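Side-chain contacts in glycogen synthase (Cyanobacterium sp. CLg1, PDB 6GNF), which belongs to the starch and bacterial glycogen synthase family and is seen here with adenosine-5'-diphosphate and a glycan bound: residues 22-27 with 49-54; 227-232 with 287-292; 369-374 with 494-499; 398-401 with 406-409. All blocks are in the same frame, centred on the assembly; numbering follows the deposited sequence.

Contact 1: residues 22-27 with 49-54; sequences LNICFV and EELAKI. With SO4 (sulfate ion), chain H.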
loop_
_atom_site.group_PDB
_atom_site.type_symbol
_atom_site.label_atom_id
_atom_site.label_comp_id
_atom_site.label_asym_id
_atom_site.label_seq_id
_atom_site.Cartn_x
_atom_site.Cartn_y
_atom_site.Cartn_z
ATOM N N LEU A 22 5.162 -18.717 17.020
ATOM C CA LEU A 22 3.894 -18.016 16.878
ATOM C C LEU A 22 3.113 -18.537 15.678
ATOM O O LEU A 22 3.698 -18.982 14.695
ATOM C CB LEU A 22 4.127 -16.520 16.678
ATOM C CG LEU A 22 4.848 -15.793 17.805
ATOM C CD1 LEU A 22 5.358 -14.452 17.314
ATOM C CD2 LEU A 22 3.936 -15.625 19.008
ATOM N N ASN A 23 1.791 -18.450 15.778
ATOM C CA ASN A 23 0.883 -18.760 14.691
ATOM C C ASN A 23 0.269 -17.457 14.201
ATOM O O ASN A 23 -0.478 -16.809 14.935
ATOM C CB ASN A 23 -0.214 -19.694 15.189
ATOM C CG ASN A 23 0.328 -21.035 15.656
ATOM O OD1 ASN A 23 1.103 -21.679 14.961
ATOM N ND2 ASN A 23 -0.089 -21.464 16.833
ATOM N N ILE A 24 0.608 -17.057 12.980
ATOM C CA ILE A 24 0.194 -15.767 12.457
ATOM C C ILE A 24 -0.562 -15.951 11.151
ATOM O O ILE A 24 -0.035 -16.506 10.197
ATOM C CB ILE A 24 1.404 -14.850 12.215
ATOM C CG1 ILE A 24 2.307 -14.824 13.452
ATOM C CG2 ILE A 24 0.948 -13.435 11.883
ATOM C CD1 ILE A 24 3.662 -14.229 13.196
ATOM N N CYS A 25 -1.778 -15.421 11.102
ATOM C CA CYS A 25 -2.629 -15.522 9.927
ATOM C C CYS A 25 -2.917 -14.120 9.385
ATOM O O CYS A 25 -3.640 -13.352 10.021
ATOM C CB CYS A 25 -3.924 -16.230 10.305
ATOM S SG CYS A 25 -5.085 -16.414 8.941
ATOM N N PHE A 26 -2.305 -13.776 8.248
ATOM C CA PHE A 26 -2.495 -12.462 7.610
ATOM C C PHE A 26 -3.709 -12.522 6.713
ATOM O O PHE A 26 -3.845 -13.453 5.907
ATOM C CB PHE A 26 -1.297 -12.085 6.733
ATOM C CG PHE A 26 -0.136 -11.528 7.495
ATOM C CD1 PHE A 26 0.668 -12.355 8.249
ATOM C CD2 PHE A 26 0.161 -10.178 7.446
ATOM C CE1 PHE A 26 1.749 -11.844 8.954
ATOM C CE2 PHE A 26 1.239 -9.658 8.145
ATOM C CZ PHE A 26 2.035 -10.492 8.897
ATOM N N VAL A 27 -4.583 -11.531 6.832
ATOM C CA VAL A 27 -5.772 -11.487 6.008
ATOM C C VAL A 27 -5.745 -10.183 5.220
ATOM O O VAL A 27 -5.537 -9.115 5.780
ATOM C CB VAL A 27 -7.048 -11.585 6.874
ATOM C CG1 VAL A 27 -8.276 -11.792 6.003
ATOM C CG2 VAL A 27 -6.923 -12.736 7.864
ATOM N N GLU A 49 7.005 -13.669 4.725
ATOM C CA GLU A 49 8.173 -14.465 4.349
ATOM C C GLU A 49 9.297 -14.323 5.366
ATOM O O GLU A 49 9.951 -15.298 5.703
ATOM C CB GLU A 49 8.661 -14.118 2.936
ATOM C CG GLU A 49 7.779 -14.720 1.850
ATOM C CD GLU A 49 8.190 -14.390 0.422
ATOM O OE1 GLU A 49 7.386 -14.690 -0.489
ATOM O OE2 GLU A 49 9.257 -13.783 0.200
ATOM N N GLU A 50 9.488 -13.116 5.889
ATOM C CA GLU A 50 10.535 -12.876 6.890
ATOM C C GLU A 50 10.167 -13.555 8.206
ATOM O O GLU A 50 11.005 -14.151 8.859
ATOM C CB GLU A 50 10.752 -11.373 7.102
ATOM C CG GLU A 50 11.818 -11.021 8.136
ATOM C CD GLU A 50 13.223 -11.473 7.751
ATOM O OE1 GLU A 50 13.471 -11.699 6.544
ATOM O OE2 GLU A 50 14.087 -11.612 8.661
ATOM N N LEU A 51 8.899 -13.480 8.577
ATOM C CA LEU A 51 8.425 -14.131 9.800
ATOM C C LEU A 51 8.572 -15.647 9.742
ATOM O O LEU A 51 8.853 -16.274 10.761
ATOM C CB LEU A 51 6.974 -13.735 10.081
ATOM C CG LEU A 51 6.797 -12.260 10.469
ATOM C CD1 LEU A 51 5.348 -11.827 10.388
ATOM C CD2 LEU A 51 7.329 -11.997 11.865
ATOM N N ALA A 52 8.335 -16.230 8.568
ATOM C CA ALA A 52 8.543 -17.669 8.369
ATOM C C ALA A 52 10.013 -18.027 8.463
ATOM O O ALA A 52 10.362 -19.056 9.025
ATOM C CB ALA A 52 7.985 -18.103 7.023
ATOM N N LYS A 53 10.858 -17.165 7.904
ATOM C CA LYS A 53 12.311 -17.330 7.936
ATOM C C LYS A 53 12.831 -17.397 9.374
ATOM O O LYS A 53 13.589 -18.276 9.715
ATOM C CB LYS A 53 12.965 -16.176 7.170
ATOM C CG LYS A 53 14.274 -16.519 6.475
ATOM C CD LYS A 53 14.511 -15.622 5.262
ATOM C CE LYS A 53 15.057 -14.255 5.654
ATOM N NZ LYS A 53 16.536 -14.274 5.882
ATOM N N ILE A 54 12.325 -16.523 10.238
ATOM C CA ILE A 54 12.661 -16.528 11.666
ATOM C C ILE A 54 12.197 -17.812 12.365
ATOM O O ILE A 54 12.751 -18.164 13.398
ATOM C CB ILE A 54 12.004 -15.335 12.403
ATOM C CG1 ILE A 54 12.553 -14.004 11.910
ATOM C CG2 ILE A 54 12.233 -15.421 13.911
ATOM C CD1 ILE A 54 11.641 -12.844 12.255
HETATM S S SO4 H . -0.128 -24.276 19.494
HETATM O O1 SO4 H . -1.591 -24.074 19.421
HETATM O O2 SO4 H . 0.436 -23.348 20.506
HETATM O O3 SO4 H . 0.498 -24.010 18.175
HETATM O O4 SO4 H . 0.123 -25.688 19.875
#
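L51 on helix 39-54 meets I24 and F26 on strand 23-27 through a single methyl, CD1. The segment 49-54 starts at E49, whose OE2 forms a salt bridge with K306. E50 packs on A529 of helix 526-540 and on W525.

L51 follows and makes the contact. Its CG lies anti to the carbonyl carbon, chi1 -68°, and CD1 reaches toward the strand. CD1 of L51 lies at the edge of the F26 ring, near its plane, 3.9 Å from both CZ and CE1 of F26. The same methyl of L51 is 4.1 Å from CD1 of I24. Both strand side chains cross L51 at about a right angle. All three are buried, and no hydrogen bond links the segments.

The contact belongs to the beta-alpha-beta unit of strand 23-27, helix 39-54 and strand 57-63. The unit is part of the Rossmann-like N-terminal domain of the GT-B fold. L51 also touches V58 of the next strand and V533 of helix 526-540.

Backbone bonds from K53 N to E49 O and from I54 N to E50 O hold the turn that carries L51. At the start of the strand, N23 ND2 donates to O3 of a sulfate at 2.9 Å, with a nearly straight 166° angle. This ion probably came from the crystallisation liquor.

Contact 2: residues 227-232 with 287-292; sequences LSFNTQ and VELDAV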
loop_
_atom_site.group_PDB
_atom_site.type_symbol
_atom_site.label_atom_id
_atom_site.label_comp_id
_atom_site.label_asym_id
_atom_site.label_seq_id
_atom_site.Cartn_x
_atom_site.Cartn_y
_atom_site.Cartn_z
ATOM N N LEU A 227 -19.719 0.631 14.995
ATOM C CA LEU A 227 -19.766 0.906 13.560
ATOM C C LEU A 227 -20.223 2.331 13.233
ATOM O O LEU A 227 -20.004 2.826 12.135
ATOM C CB LEU A 227 -20.702 -0.084 12.866
ATOM C CG LEU A 227 -20.130 -1.491 12.699
ATOM C CD1 LEU A 227 -21.238 -2.522 12.563
ATOM C CD2 LEU A 227 -19.201 -1.536 11.498
ATOM N N SER A 228 -20.871 2.989 14.183
ATOM C CA SER A 228 -21.516 4.266 13.923
ATOM C C SER A 228 -20.532 5.404 13.701
ATOM O O SER A 228 -19.420 5.390 14.227
ATOM C CB SER A 228 -22.467 4.593 15.064
ATOM O OG SER A 228 -23.496 3.604 15.092
ATOM N N PHE A 229 -20.938 6.369 12.880
ATOM C CA PHE A 229 -20.038 7.422 12.437
ATOM C C PHE A 229 -20.800 8.605 11.847
ATOM O O PHE A 229 -21.790 8.419 11.141
ATOM C CB PHE A 229 -19.089 6.857 11.390
ATOM C CG PHE A 229 -17.937 7.752 11.067
ATOM C CD1 PHE A 229 -16.944 7.990 12.003
ATOM C CD2 PHE A 229 -17.827 8.333 9.814
ATOM C CE1 PHE A 229 -15.863 8.806 11.699
ATOM C CE2 PHE A 229 -16.755 9.148 9.507
ATOM C CZ PHE A 229 -15.771 9.385 10.452
ATOM N N ASN A 230 -20.331 9.812 12.142
ATOM C CA ASN A 230 -20.933 11.028 11.605
ATOM C C ASN A 230 -19.916 11.881 10.899
ATOM O O ASN A 230 -18.882 12.187 11.469
ATOM C CB ASN A 230 -21.556 11.859 12.717
ATOM C CG ASN A 230 -22.998 11.509 12.944
ATOM O OD1 ASN A 230 -23.309 10.468 13.516
ATOM N ND2 ASN A 230 -23.896 12.377 12.496
ATOM N N THR A 231 -20.252 12.335 9.697
ATOM C CA THR A 231 -19.327 13.125 8.892
ATOM C C THR A 231 -20.042 13.856 7.769
ATOM O O THR A 231 -21.207 13.564 7.482
ATOM C CB THR A 231 -18.236 12.235 8.271
ATOM O OG1 THR A 231 -17.312 13.023 7.513
ATOM C CG2 THR A 231 -18.845 11.175 7.351
ATOM N N GLN A 232 -19.315 14.761 7.118
ATOM C CA GLN A 232 -19.801 15.476 5.938
ATOM C C GLN A 232 -19.263 14.878 4.632
ATOM O O GLN A 232 -19.664 15.299 3.555
ATOM C CB GLN A 232 -19.402 16.945 6.025
ATOM C CG GLN A 232 -19.987 17.664 7.224
ATOM C CD GLN A 232 -19.614 19.136 7.238
ATOM O OE1 GLN A 232 -18.464 19.495 6.968
ATOM N NE2 GLN A 232 -20.589 19.996 7.520
ATOM N N VAL A 287 -7.887 11.611 9.343
ATOM C CA VAL A 287 -9.106 11.629 8.526
ATOM C C VAL A 287 -10.330 11.270 9.388
ATOM O O VAL A 287 -11.089 10.330 9.101
ATOM C CB VAL A 287 -8.959 10.710 7.285
ATOM C CG1 VAL A 287 -10.151 10.848 6.347
ATOM C CG2 VAL A 287 -7.683 11.066 6.534
ATOM N N GLU A 288 -10.477 12.041 10.464
ATOM C CA GLU A 288 -11.595 11.963 11.415
ATOM C C GLU A 288 -11.575 10.771 12.372
ATOM O O GLU A 288 -12.444 10.687 13.224
ATOM C CB GLU A 288 -12.949 12.056 10.703
ATOM C CG GLU A 288 -13.154 13.364 9.958
ATOM C CD GLU A 288 -14.188 13.239 8.857
ATOM O OE1 GLU A 288 -15.311 13.730 9.048
ATOM O OE2 GLU A 288 -13.885 12.631 7.801
ATOM N N LEU A 289 -10.591 9.880 12.263
ATOM C CA LEU A 289 -10.472 8.762 13.207
ATOM C C LEU A 289 -9.357 8.987 14.235
ATOM O O LEU A 289 -8.978 8.065 14.957
ATOM C CB LEU A 289 -10.284 7.423 12.471
ATOM C CG LEU A 289 -11.539 6.893 11.760
ATOM C CD1 LEU A 289 -12.244 7.935 10.922
ATOM C CD2 LEU A 289 -11.225 5.660 10.916
ATOM N N ASP A 290 -8.901 10.232 14.364
ATOM C CA ASP A 290 -7.808 10.562 15.285
ATOM C C ASP A 290 -8.137 10.249 16.744
ATOM O O ASP A 290 -7.281 9.748 17.475
ATOM C CB ASP A 290 -7.367 12.028 15.139
ATOM C CG ASP A 290 -8.493 13.015 15.370
ATOM O OD1 ASP A 290 -9.599 12.808 14.834
ATOM O OD2 ASP A 290 -8.271 14.005 16.092
ATOM N N ALA A 291 -9.363 10.546 17.167
ATOM C CA ALA A 291 -9.763 10.310 18.552
ATOM C C ALA A 291 -9.905 8.813 18.824
ATOM O O ALA A 291 -9.489 8.320 19.873
ATOM C CB ALA A 291 -11.051 11.054 18.883
ATOM N N VAL A 292 -10.462 8.074 17.876
ATOM C CA VAL A 292 -10.534 6.623 18.011
ATOM C C VAL A 292 -9.130 6.016 18.104
ATOM O O VAL A 292 -8.870 5.201 18.982
ATOM C CB VAL A 292 -11.323 5.978 16.855
ATOM C CG1 VAL A 292 -11.265 4.461 16.938
ATOM C CG2 VAL A 292 -12.773 6.445 16.872
HETATM O O HOH W 1 -16.894 15.953 8.483
#
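The ring of F229 and the carboxylate of E288 are the flat groups here, their planes 67° apart. The ring has E288 CB at its edge, near the ring plane, 3.9 Å from CZ of F229. L289 CD1 approaches the same end of the ring obliquely, 3.8 Å from CE1 of F229. The side chains of E288 and L289 each cross F229 at about a right angle.

Strand 228-231 is an outer strand of a small antiparallel three-stranded sheet, next to strand 251-256. The residues facing it form the loop that leads into helix 290-296, with L289 at the N-cap position. Both parts belong to the starch synthase catalytic domain family. The nearest glucose units of the bound glycan are about 13 Å from the side chains of L289 and T231.

F229 and T231 point to the loop from the same side of the strand, while N230 between them points away. The OG1 of T231 lies anti to its own N, chi1 -178°, and reaches the carboxylate. E288 extends beyond CG to bring the group there. Its OE2 forms a salt bridge with R208 of strand 208-209, so both oxygens are held. The OG1 of T231 also accepts a bond from F233 N, two residues on.

A water links the two segments as well, accepting from Q232 N at 3.0 Å and donating to OE1 of E288 at 2.8 Å. OG1 of T231 donates to that same OE1 at 2.6 Å, on the syn lone pair.

Contact 3: residues 369-374 with 494-499; sequences IAAMPK and AMIVGM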
loop_
_atom_site.group_PDB
_atom_site.type_symbol
_atom_site.label_atom_id
_atom_site.label_comp_id
_atom_site.label_asym_id
_atom_site.label_seq_id
_atom_site.Cartn_x
_atom_site.Cartn_y
_atom_site.Cartn_z
ATOM N N ILE A 369 3.316 17.772 -13.152
ATOM C CA ILE A 369 2.860 18.240 -14.456
ATOM C C ILE A 369 2.677 19.760 -14.464
ATOM O O ILE A 369 3.103 20.430 -15.402
ATOM C CB ILE A 369 1.556 17.531 -14.877
ATOM C CG1 ILE A 369 1.850 16.062 -15.196
ATOM C CG2 ILE A 369 0.928 18.207 -16.091
ATOM C CD1 ILE A 369 0.619 15.182 -15.236
ATOM N N ALA A 370 2.064 20.294 -13.412
ATOM C CA ALA A 370 1.841 21.737 -13.302
ATOM C C ALA A 370 3.147 22.516 -13.123
ATOM O O ALA A 370 3.204 23.706 -13.436
ATOM C CB ALA A 370 0.888 22.043 -12.158
ATOM N N ALA A 371 4.192 21.847 -12.638
ATOM C CA ALA A 371 5.472 22.500 -12.360
ATOM C C ALA A 371 6.337 22.722 -13.598
ATOM O O ALA A 371 7.347 23.423 -13.517
ATOM C CB ALA A 371 6.254 21.692 -11.332
ATOM N N MET A 372 5.946 22.140 -14.733
ATOM C CA MET A 372 6.793 22.119 -15.937
ATOM C C MET A 372 7.296 23.489 -16.396
ATOM O O MET A 372 8.480 23.625 -16.702
ATOM C CB MET A 372 6.077 21.409 -17.093
ATOM C CG MET A 372 5.931 19.908 -16.892
ATOM S SD MET A 372 7.497 19.028 -17.075
ATOM C CE MET A 372 7.186 17.568 -16.085
ATOM N N PRO A 373 6.417 24.511 -16.421
ATOM C CA PRO A 373 6.892 25.836 -16.837
ATOM C C PRO A 373 8.065 26.347 -15.998
ATOM O O PRO A 373 8.983 26.961 -16.543
ATOM C CB PRO A 373 5.660 26.730 -16.648
ATOM C CG PRO A 373 4.496 25.798 -16.724
ATOM C CD PRO A 373 4.974 24.519 -16.111
ATOM N N LYS A 374 8.052 26.067 -14.696
ATOM C CA LYS A 374 9.133 26.491 -13.807
ATOM C C LYS A 374 10.343 25.556 -13.833
ATOM O O LYS A 374 11.425 25.937 -13.399
ATOM C CB LYS A 374 8.632 26.597 -12.367
ATOM C CG LYS A 374 7.650 27.735 -12.118
ATOM C CD LYS A 374 7.774 28.253 -10.690
ATOM C CE LYS A 374 6.703 29.276 -10.351
ATOM N NZ LYS A 374 5.441 28.609 -9.935
ATOM N N ALA A 494 6.624 24.321 -3.402
ATOM C CA ALA A 494 7.097 23.485 -2.300
ATOM C C ALA A 494 7.971 22.322 -2.789
ATOM O O ALA A 494 8.975 21.981 -2.156
ATOM C CB ALA A 494 5.916 22.965 -1.502
ATOM N N MET A 495 7.593 21.726 -3.917
ATOM C CA MET A 495 8.364 20.632 -4.507
ATOM C C MET A 495 9.718 21.141 -4.982
ATOM O O MET A 495 10.750 20.546 -4.699
ATOM C CB MET A 495 7.596 20.012 -5.683
ATOM C CG MET A 495 8.319 18.868 -6.383
ATOM S SD MET A 495 7.392 18.202 -7.779
ATOM C CE MET A 495 7.579 19.525 -8.969
ATOM N N ILE A 496 9.701 22.261 -5.690
ATOM C CA ILE A 496 10.914 22.821 -6.289
ATOM C C ILE A 496 11.957 23.234 -5.245
ATOM O O ILE A 496 13.157 23.127 -5.492
ATOM C CB ILE A 496 10.564 23.992 -7.229
ATOM C CG1 ILE A 496 9.862 23.442 -8.478
ATOM C CG2 ILE A 496 11.808 24.773 -7.630
ATOM C CD1 ILE A 496 9.091 24.476 -9.268
ATOM N N VAL A 497 11.507 23.696 -4.082
ATOM C CA VAL A 497 12.419 23.974 -2.972
ATOM C C VAL A 497 13.256 22.735 -2.644
ATOM O O VAL A 497 14.478 22.834 -2.485
ATOM C CB VAL A 497 11.659 24.473 -1.715
ATOM C CG1 VAL A 497 12.526 24.386 -0.463
ATOM C CG2 VAL A 497 11.186 25.906 -1.925
ATOM N N GLY A 498 12.603 21.576 -2.565
ATOM C CA GLY A 498 13.300 20.319 -2.307
ATOM C C GLY A 498 14.246 19.936 -3.427
ATOM O O GLY A 498 15.378 19.524 -3.177
ATOM N N MET A 499 13.798 20.104 -4.665
ATOM C CA MET A 499 14.620 19.755 -5.827
ATOM C C MET A 499 15.877 20.621 -5.888
ATOM O O MET A 499 16.962 20.124 -6.187
ATOM C CB MET A 499 13.813 19.894 -7.122
ATOM C CG MET A 499 12.673 18.891 -7.231
ATOM S SD MET A 499 11.545 19.247 -8.587
ATOM C CE MET A 499 12.548 18.770 -9.991
#
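Helix 485-503 packs against the junction of helices 365-370 and 372-375, where A371 and K374 meet M495 and I496. The closest approach is between two methyls. CE of M495 comes to 3.5 Å from CB of A371, tighter than usual for carbons. M495 runs out straight from the helix, with CG anti to the backbone N. It then bends at chi3, 72°, which turns the methyl to A371. The same side chain also rests on V367 and I368 of helix 365-370.

These helices belong to the C-terminal Rossmann-like domain of the GT-B fold. Segment 369-374 is part of its glycosyl transferases group 1 region, and segment 494-499 comes some 120 residues later.

The neighbouring I496 adds a second contact. Its CD1 lies 3.8 Å from CB of K374 and more loosely, 4.5 Å, from CB of A371. K374 is exposed, and the base of its side chain does this packing. Its chain bends at chi2 and chi4, and NZ forms a salt bridge with D493 of the same opposing helix. V492, also on that helix, touches both A371 and K374.

Contact 4: residues 398-401 with 406-409; sequences SVAD and AKGV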
loop_
_atom_site.group_PDB
_atom_site.type_symbol
_atom_site.label_atom_id
_atom_site.label_comp_id
_atom_site.label_asym_id
_atom_site.label_seq_id
_atom_site.Cartn_x
_atom_site.Cartn_y
_atom_site.Cartn_z
ATOM N N SER A 398 1.118 14.002 -22.994
ATOM C CA SER A 398 1.307 15.216 -23.788
ATOM C C SER A 398 2.501 16.054 -23.333
ATOM O O SER A 398 2.857 17.028 -24.001
ATOM C CB SER A 398 0.046 16.083 -23.735
ATOM O OG SER A 398 -1.124 15.295 -23.839
ATOM N N VAL A 399 3.109 15.681 -22.205
ATOM C CA VAL A 399 4.156 16.498 -21.575
ATOM C C VAL A 399 5.411 16.672 -22.445
ATOM O O VAL A 399 6.019 17.747 -22.457
ATOM C CB VAL A 399 4.542 15.937 -20.179
ATOM C CG1 VAL A 399 5.338 14.639 -20.296
ATOM C CG2 VAL A 399 5.321 16.972 -19.380
ATOM N N ALA A 400 5.780 15.619 -23.172
ATOM C CA ALA A 400 6.988 15.623 -23.996
ATOM C C ALA A 400 6.918 16.651 -25.123
ATOM O O ALA A 400 7.939 17.197 -25.529
ATOM C CB ALA A 400 7.232 14.237 -24.570
ATOM N N ASP A 401 5.716 16.897 -25.632
ATOM C CA ASP A 401 5.526 17.839 -26.732
ATOM C C ASP A 401 6.007 19.235 -26.363
ATOM O O ASP A 401 6.863 19.799 -27.041
ATOM C CB ASP A 401 4.053 17.895 -27.137
ATOM C CG ASP A 401 3.549 16.574 -27.668
ATOM O OD1 ASP A 401 4.084 16.121 -28.701
ATOM O OD2 ASP A 401 2.630 15.994 -27.052
ATOM N N ALA A 406 11.346 16.446 -20.442
ATOM C CA ALA A 406 10.458 15.611 -19.645
ATOM C C ALA A 406 9.762 14.571 -20.496
ATOM O O ALA A 406 9.585 14.760 -21.694
ATOM C CB ALA A 406 9.426 16.473 -18.932
ATOM N N LYS A 407 9.307 13.508 -19.844
ATOM C CA LYS A 407 8.650 12.413 -20.525
ATOM C C LYS A 407 7.652 11.748 -19.595
ATOM O O LYS A 407 7.985 11.415 -18.460
ATOM C CB LYS A 407 9.690 11.400 -20.997
ATOM C CG LYS A 407 9.111 10.116 -21.564
ATOM C CD LYS A 407 8.420 10.341 -22.896
ATOM C CE LYS A 407 7.787 9.045 -23.372
ATOM N NZ LYS A 407 7.350 9.152 -24.787
ATOM N N GLY A 408 6.433 11.553 -20.091
ATOM C CA GLY A 408 5.374 10.909 -19.326
ATOM C C GLY A 408 4.945 9.620 -19.991
ATOM O O GLY A 408 4.901 9.533 -21.215
ATOM N N VAL A 409 4.636 8.616 -19.180
ATOM C CA VAL A 409 4.207 7.317 -19.677
ATOM C C VAL A 409 3.033 6.828 -18.844
ATOM O O VAL A 409 3.184 6.532 -17.656
ATOM C CB VAL A 409 5.358 6.294 -19.609
ATOM C CG1 VAL A 409 4.888 4.907 -20.025
ATOM C CG2 VAL A 409 6.517 6.748 -20.490
#
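V399 of helix 390-402 packs on the backbone and on A406 of strand 406-409. Its apolar contacts come first. CG2 of V399 lies 4.2 Å from CB of A406. A400 adds a looser touch, its CB 4.4 Å from CD of K407. The K407 side chain starts away from the helix, yet its CD still comes within this loose touch of A400.

The second kind is methyl against peptide. CG1 of V399 sits between its own N and carbonyl carbon, chi1 72°, and lies above the plane of the K407-G408 peptide, on the side of G408 N. It is 3.3 Å from N of G408 and 3.8 Å from C of K407. G408 has no side chain, and the methyl comes close to the strand backbone.

Third is a CA-H...O contact. CA of A400 lies 3.6 Å from O of A406, with 140° at the hydrogen. No conventional hydrogen bond crosses between the segments. The helix is weakly bonded here and kinked.

Both parts belong to the beta-alpha-beta unit of strand 381-385, helix 390-402 and strand 406-409. Strand 406-409 is an outermost strand of the parallel six-stranded sheet, next to 381-385. Helix 372-375 packs on V399 and A406.

The contacts divide between the two Rossmann-like domains of a GT-B fold. Contacts 1 and 2 come first along the chain, within the starch synthase catalytic domain. Their centres are 32 Å apart and they use different sheets. Contact 1 uses a strand of the large mixed sheet, contact 2 an edge strand of the small antiparallel one. Contacts 3 and 4 lie in the other domain, with centres 15 Å apart. Contact 4 is nested inside the loop closed by contact 3. They touch through M372, whose SD is 3.7 Å from CB of A406. Contact 1 lies across the chain's centre from both, at about 42 and 43 Å between centres. The bound adenosine-5'-diphosphate and glycan occupy the region between the domains.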